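Monovalent Na+/H+ antiporter subunit A (Dietzia sp. DQ12-45-1b, PDB 7D3U) probably exchanges sodium ions for protons across the cell membrane as the large antiporter-like subunit of the Mrp complex. Local coordinates at residues 270-275 with 406-411; 202-207 with 260-265. All blocks are in the same frame, centred on the assembly; numbering follows the deposited sequence.

Contact 1 of 2, residues 270-275 with 406-411; sequences CGMTTA and ALAVFA
The methyl end of M272 carries most of this helix-to-helix contact. Its CE comes up against the backbone of the other helix where L407 joins A408, 3.4 Å from A408 N, with L407 CB beside it at 3.7 Å. The CB atoms of A408 and A411 also lie close, so the methyl sits among the CB atoms of three residues and a peptide unit. One turn further along, A275 CB meets A411 CB at 4.2 Å, and here the backbones come nearest, the CA atoms of A275 and A411 being 6.1 Å apart. Both segments belong to predicted membrane-spanning helices of the NADH:quinone oxidoreductase/Mrp antiporter family region; their local axes run in the same direction, cross at 30° and lie 9.8 Å apart. The alanine pair fits with two methyl groups, while M272 reaches across with a longer chain. M272 puts CG anti to its carbonyl carbon (chi1 -85°), and further bends at chi2 and chi3 deliver CE to the partner helix. In the next shell, helix 288-308 touches both segments: M272 packs on A305, and A408 and A411 on F302. A408 also packs on F388 and M391 of helix 379-391.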
ATOM      1  N   CYS B 270      44.296  10.162  14.820  1.00 80.02           N
ATOM      2  CA  CYS B 270      43.671  10.419  13.529  1.00 80.02           C
ATOM      3  C   CYS B 270      44.134  11.747  12.950  1.00 80.02           C
ATOM      4  O   CYS B 270      44.464  11.830  11.761  1.00 80.02           O
ATOM      5  CB  CYS B 270      42.151  10.392  13.655  1.00 80.02           C
ATOM      6  SG  CYS B 270      41.295  10.794  12.121  1.00 80.02           S
ATOM      7  N   GLY B 271      44.180  12.796  13.775  1.00 79.89           N
ATOM      8  CA  GLY B 271      44.647  14.078  13.291  1.00 79.89           C
ATOM      9  C   GLY B 271      46.087  14.038  12.828  1.00 79.89           C
ATOM     10  O   GLY B 271      46.442  14.668  11.834  1.00 79.89           O
ATOM     11  N   MET B 272      46.930  13.265  13.511  1.00 83.03           N
ATOM     12  CA  MET B 272      48.327  13.228  13.101  1.00 83.03           C
ATOM     13  C   MET B 272      48.530  12.368  11.860  1.00 83.03           C
ATOM     14  O   MET B 272      49.325  12.729  10.981  1.00 83.03           O
ATOM     15  CB  MET B 272      49.200  12.734  14.246  1.00 83.03           C
ATOM     16  CG  MET B 272      49.587  13.843  15.188  1.00 83.03           C
ATOM     17  SD  MET B 272      50.218  15.291  14.327  1.00 83.03           S
ATOM     18  CE  MET B 272      51.640  14.593  13.499  1.00 83.03           C
ATOM     19  N   THR B 273      47.825  11.239  11.759  1.00 82.79           N
ATOM     20  CA  THR B 273      47.890  10.455  10.533  1.00 82.79           C
ATOM     21  C   THR B 273      47.429  11.278   9.341  1.00 82.79           C
ATOM     22  O   THR B 273      48.073  11.274   8.287  1.00 82.79           O
ATOM     23  CB  THR B 273      47.053   9.183  10.659  1.00 82.79           C
ATOM     24  OG1 THR B 273      45.731   9.518  11.099  1.00 82.79           O
ATOM     25  CG2 THR B 273      47.697   8.212  11.633  1.00 82.79           C
ATOM     26  N   THR B 274      46.325  12.015   9.493  1.00 81.76           N
ATOM     27  CA  THR B 274      45.852  12.803   8.362  1.00 81.76           C
ATOM     28  C   THR B 274      46.733  14.022   8.120  1.00 81.76           C
ATOM     29  O   THR B 274      46.858  14.461   6.979  1.00 81.76           O
ATOM     30  CB  THR B 274      44.394  13.223   8.555  1.00 81.76           C
ATOM     31  OG1 THR B 274      43.904  13.805   7.343  1.00 81.76           O
ATOM     32  CG2 THR B 274      44.269  14.232   9.659  1.00 81.76           C
ATOM     33  N   ALA B 275      47.404  14.541   9.151  1.00 81.90           N
ATOM     34  CA  ALA B 275      48.350  15.627   8.930  1.00 81.90           C
ATOM     35  C   ALA B 275      49.522  15.156   8.081  1.00 81.90           C
ATOM     36  O   ALA B 275      49.882  15.797   7.086  1.00 81.90           O
ATOM     37  CB  ALA B 275      48.838  16.182  10.265  1.00 81.90           C
ATOM     38  N   ALA B 406      57.685  14.658  17.682  1.00 87.84           N
ATOM     39  CA  ALA B 406      58.528  14.176  16.594  1.00 87.84           C
ATOM     40  C   ALA B 406      57.720  13.772  15.369  1.00 87.84           C
ATOM     41  O   ALA B 406      58.287  13.658  14.278  1.00 87.84           O
ATOM     42  CB  ALA B 406      59.377  12.998  17.069  1.00 87.84           C
ATOM     43  N   LEU B 407      56.419  13.532  15.527  1.00 88.06           N
ATOM     44  CA  LEU B 407      55.564  13.315  14.364  1.00 88.06           C
ATOM     45  C   LEU B 407      55.089  14.639  13.776  1.00 88.06           C
ATOM     46  O   LEU B 407      55.038  14.804  12.547  1.00 88.06           O
ATOM     47  CB  LEU B 407      54.371  12.442  14.749  1.00 88.06           C
ATOM     48  CG  LEU B 407      54.287  11.087  14.051  1.00 88.06           C
ATOM     49  CD1 LEU B 407      53.034  10.347  14.479  1.00 88.06           C
ATOM     50  CD2 LEU B 407      54.322  11.267  12.547  1.00 88.06           C
ATOM     51  N   ALA B 408      54.729  15.589  14.643  1.00 87.73           N
ATOM     52  CA  ALA B 408      54.365  16.919  14.172  1.00 87.73           C
ATOM     53  C   ALA B 408      55.529  17.594  13.466  1.00 87.73           C
ATOM     54  O   ALA B 408      55.314  18.408  12.564  1.00 87.73           O
ATOM     55  CB  ALA B 408      53.879  17.776  15.338  1.00 87.73           C
ATOM     56  N   VAL B 409      56.764  17.260  13.842  1.00 88.42           N
ATOM     57  CA  VAL B 409      57.911  17.851  13.162  1.00 88.42           C
ATOM     58  C   VAL B 409      58.030  17.298  11.745  1.00 88.42           C
ATOM     59  O   VAL B 409      58.376  18.026  10.811  1.00 88.42           O
ATOM     60  CB  VAL B 409      59.197  17.645  13.986  1.00 88.42           C
ATOM     61  CG1 VAL B 409      60.426  18.139  13.252  1.00 88.42           C
ATOM     62  CG2 VAL B 409      59.081  18.331  15.330  1.00 88.42           C
ATOM     63  N   PHE B 410      57.697  16.020  11.549  1.00 89.73           N
ATOM     64  CA  PHE B 410      57.658  15.464  10.199  1.00 89.73           C
ATOM     65  C   PHE B 410      56.572  16.137   9.374  1.00 89.73           C
ATOM     66  O   PHE B 410      56.794  16.530   8.219  1.00 89.73           O
ATOM     67  CB  PHE B 410      57.418  13.957  10.263  1.00 89.73           C
ATOM     68  CG  PHE B 410      58.673  13.137  10.235  1.00 89.73           C
ATOM     69  CD1 PHE B 410      59.404  12.921  11.392  1.00 89.73           C
ATOM     70  CD2 PHE B 410      59.112  12.568   9.056  1.00 89.73           C
ATOM     71  CE1 PHE B 410      60.556  12.159  11.366  1.00 89.73           C
ATOM     72  CE2 PHE B 410      60.262  11.806   9.023  1.00 89.73           C
ATOM     73  CZ  PHE B 410      60.985  11.601  10.179  1.00 89.73           C
ATOM     74  N   ALA B 411      55.381  16.272   9.958  1.00 88.32           N
ATOM     75  CA  ALA B 411      54.277  16.892   9.233  1.00 88.32           C
ATOM     76  C   ALA B 411      54.592  18.342   8.878  1.00 88.32           C
ATOM     77  O   ALA B 411      54.277  18.801   7.776  1.00 88.32           O
ATOM     78  CB  ALA B 411      52.992  16.797  10.054  1.00 88.32           C
TER

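Contact 2 of 2, residues 202-207 with 260-265; sequences IAVLIA and VPVWNL
W263, A203 and V262 account for most of the 231 Å² buried here. The methyl of A203 points at the other segment and fits against the base of the tryptophan: A203 CB is 3.6 Å from W263 CB and 3.7 Å from W263 CE3, close to the indole plane at its edge. At this point the CA atoms of A203 and W263 are 5.3 Å apart, closer than any other facing pair. The local axes approach to 8.8 Å. The tryptophan's CG stands anti to the backbone N (chi1 163°), a setting that carries the six-membered ring alongside helix 196-213 as far as I206, where W263 CZ3 lies 3.9 Å from I206 CG2. A203 and I206, three residues apart on one helix, therefore both meet the indole at its rim.

V262 serves the other flank. Its CG2 touches V204 CG2 at 3.7 Å, the two side chains crossing at about a right angle, and its CG1 reaches A203 CB. V260, in the N-cap position of helix 261-284, adds a looser touch on A203 through CG2. The segments run in the same direction at 24°, so the first turn of one predicted membrane-spanning helix packs beside the middle of another within the antiporter family region. W263 also packs on L250 of helix 243-252, and A203 on L257. Every side-chain approach across the interface is between carbon atoms, so its fit rests on shape and apolar burial, with the small alanine allowing the close backbone approach at W263.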
ATOM      1  N   ILE B 202      30.024   9.062  23.529  1.00 73.71           N
ATOM      2  CA  ILE B 202      29.767  10.407  23.025  1.00 73.71           C
ATOM      3  C   ILE B 202      31.013  10.976  22.357  1.00 73.71           C
ATOM      4  O   ILE B 202      30.925  11.655  21.327  1.00 73.71           O
ATOM      5  CB  ILE B 202      29.261  11.313  24.160  1.00 73.71           C
ATOM      6  CG1 ILE B 202      27.879  10.857  24.616  1.00 73.71           C
ATOM      7  CG2 ILE B 202      29.196  12.756  23.707  1.00 73.71           C
ATOM      8  CD1 ILE B 202      26.894  10.716  23.487  1.00 73.71           C
ATOM      9  N   ALA B 203      32.192  10.690  22.913  1.00 72.41           N
ATOM     10  CA  ALA B 203      33.429  11.162  22.308  1.00 72.41           C
ATOM     11  C   ALA B 203      33.643  10.540  20.940  1.00 72.41           C
ATOM     12  O   ALA B 203      34.032  11.230  19.994  1.00 72.41           O
ATOM     13  CB  ALA B 203      34.611  10.856  23.225  1.00 72.41           C
ATOM     14  N   VAL B 204      33.383   9.237  20.813  1.00 72.56           N
ATOM     15  CA  VAL B 204      33.541   8.587  19.516  1.00 72.56           C
ATOM     16  C   VAL B 204      32.551   9.157  18.508  1.00 72.56           C
ATOM     17  O   VAL B 204      32.912   9.460  17.364  1.00 72.56           O
ATOM     18  CB  VAL B 204      33.392   7.062  19.661  1.00 72.56           C
ATOM     19  CG1 VAL B 204      33.097   6.430  18.317  1.00 72.56           C
ATOM     20  CG2 VAL B 204      34.651   6.470  20.257  1.00 72.56           C
ATOM     21  N   LEU B 205      31.294   9.335  18.922  1.00 72.99           N
ATOM     22  CA  LEU B 205      30.284   9.861  18.010  1.00 72.99           C
ATOM     23  C   LEU B 205      30.627  11.272  17.556  1.00 72.99           C
ATOM     24  O   LEU B 205      30.494  11.599  16.372  1.00 72.99           O
ATOM     25  CB  LEU B 205      28.910   9.837  18.676  1.00 72.99           C
ATOM     26  CG  LEU B 205      28.263   8.465  18.834  1.00 72.99           C
ATOM     27  CD1 LEU B 205      26.877   8.613  19.421  1.00 72.99           C
ATOM     28  CD2 LEU B 205      28.207   7.745  17.504  1.00 72.99           C
ATOM     29  N   ILE B 206      31.096  12.118  18.469  1.00 72.15           N
ATOM     30  CA  ILE B 206      31.384  13.497  18.096  1.00 72.15           C
ATOM     31  C   ILE B 206      32.671  13.594  17.286  1.00 72.15           C
ATOM     32  O   ILE B 206      32.766  14.413  16.364  1.00 72.15           O
ATOM     33  CB  ILE B 206      31.421  14.378  19.353  1.00 72.15           C
ATOM     34  CG1 ILE B 206      30.001  14.783  19.730  1.00 72.15           C
ATOM     35  CG2 ILE B 206      32.277  15.609  19.136  1.00 72.15           C
ATOM     36  CD1 ILE B 206      29.877  15.290  21.125  1.00 72.15           C
ATOM     37  N   ALA B 207      33.669  12.760  17.586  1.00 74.20           N
ATOM     38  CA  ALA B 207      34.861  12.720  16.751  1.00 74.20           C
ATOM     39  C   ALA B 207      34.515  12.296  15.332  1.00 74.20           C
ATOM     40  O   ALA B 207      35.032  12.863  14.364  1.00 74.20           O
ATOM     41  CB  ALA B 207      35.899  11.778  17.359  1.00 74.20           C
ATOM     42  N   VAL B 260      38.803  11.862  28.789  1.00 78.71           N
ATOM     43  CA  VAL B 260      38.430  10.490  28.462  1.00 78.71           C
ATOM     44  C   VAL B 260      39.470   9.936  27.492  1.00 78.71           C
ATOM     45  O   VAL B 260      39.747  10.580  26.468  1.00 78.71           O
ATOM     46  CB  VAL B 260      37.021  10.413  27.867  1.00 78.71           C
ATOM     47  CG1 VAL B 260      35.993  10.416  28.977  1.00 78.71           C
ATOM     48  CG2 VAL B 260      36.776  11.585  26.952  1.00 78.71           C
ATOM     49  N   PRO B 261      40.064   8.773  27.771  1.00 77.60           N
ATOM     50  CA  PRO B 261      41.189   8.310  26.942  1.00 77.60           C
ATOM     51  C   PRO B 261      40.823   8.056  25.490  1.00 77.60           C
ATOM     52  O   PRO B 261      41.649   8.305  24.600  1.00 77.60           O
ATOM     53  CB  PRO B 261      41.626   7.019  27.647  1.00 77.60           C
ATOM     54  CG  PRO B 261      41.131   7.164  29.048  1.00 77.60           C
ATOM     55  CD  PRO B 261      39.836   7.898  28.930  1.00 77.60           C
ATOM     56  N   VAL B 262      39.612   7.563  25.218  1.00 75.61           N
ATOM     57  CA  VAL B 262      39.259   7.254  23.838  1.00 75.61           C
ATOM     58  C   VAL B 262      39.178   8.526  23.006  1.00 75.61           C
ATOM     59  O   VAL B 262      39.554   8.525  21.832  1.00 75.61           O
ATOM     60  CB  VAL B 262      37.948   6.452  23.774  1.00 75.61           C
ATOM     61  CG1 VAL B 262      36.790   7.278  24.276  1.00 75.61           C
ATOM     62  CG2 VAL B 262      37.685   5.985  22.353  1.00 75.61           C
ATOM     63  N   TRP B 263      38.722   9.630  23.597  1.00 73.64           N
ATOM     64  CA  TRP B 263      38.693  10.895  22.874  1.00 73.64           C
ATOM     65  C   TRP B 263      40.101  11.354  22.536  1.00 73.64           C
ATOM     66  O   TRP B 263      40.393  11.702  21.387  1.00 73.64           O
ATOM     67  CB  TRP B 263      37.968  11.951  23.703  1.00 73.64           C
ATOM     68  CG  TRP B 263      38.201  13.368  23.279  1.00 73.64           C
ATOM     69  CD1 TRP B 263      39.279  14.148  23.576  1.00 73.64           C
ATOM     70  CD2 TRP B 263      37.310  14.191  22.520  1.00 73.64           C
ATOM     71  NE1 TRP B 263      39.123  15.397  23.033  1.00 73.64           N
ATOM     72  CE2 TRP B 263      37.921  15.449  22.381  1.00 73.64           C
ATOM     73  CE3 TRP B 263      36.057  13.984  21.939  1.00 73.64           C
ATOM     74  CZ2 TRP B 263      37.325  16.491  21.682  1.00 73.64           C
ATOM     75  CZ3 TRP B 263      35.469  15.019  21.248  1.00 73.64           C
ATOM     76  CH2 TRP B 263      36.101  16.257  21.125  1.00 73.64           C
ATOM     77  N   ASN B 264      40.982  11.381  23.537  1.00 76.49           N
ATOM     78  CA  ASN B 264      42.365  11.784  23.311  1.00 76.49           C
ATOM     79  C   ASN B 264      43.004  10.952  22.210  1.00 76.49           C
ATOM     80  O   ASN B 264      43.637  11.492  21.298  1.00 76.49           O
ATOM     81  CB  ASN B 264      43.162  11.660  24.608  1.00 76.49           C
ATOM     82  CG  ASN B 264      42.898  12.801  25.560  1.00 76.49           C
ATOM     83  OD1 ASN B 264      42.333  13.822  25.176  1.00 76.49           O
ATOM     84  ND2 ASN B 264      43.308  12.636  26.810  1.00 76.49           N
ATOM     85  N   LEU B 265      42.828   9.631  22.266  1.00 75.06           N
ATOM     86  CA  LEU B 265      43.455   8.767  21.272  1.00 75.06           C
ATOM     87  C   LEU B 265      42.855   8.988  19.888  1.00 75.06           C
ATOM     88  O   LEU B 265      43.581   9.232  18.917  1.00 75.06           O
ATOM     89  CB  LEU B 265      43.321   7.305  21.690  1.00 75.06           C
ATOM     90  CG  LEU B 265      43.864   6.281  20.698  1.00 75.06           C
ATOM     91  CD1 LEU B 265      44.829   5.342  21.395  1.00 75.06           C
ATOM     92  CD2 LEU B 265      42.729   5.503  20.057  1.00 75.06           C
TER

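In the fold
From the N terminus, the chain passes along helix 196-213, through helices 231-240 and 243-252, and returns at the start of helix 261-284, where contact 2 closes a loop of 52 intervening residues. Contact 1 opens a little further along that same helix and closes after another 130 residues, mostly helical, on helix 402-423. The two loops are thus in series, neither nested nor crossed. Helix 261-284 serves both, joining helix 196-213 near its beginning and helix 402-423 further on. The centres of the two contacts are about 18 Å apart, and the contacts do not touch; all four segments belong to the NADH:quinone oxidoreductase/Mrp antiporter family region.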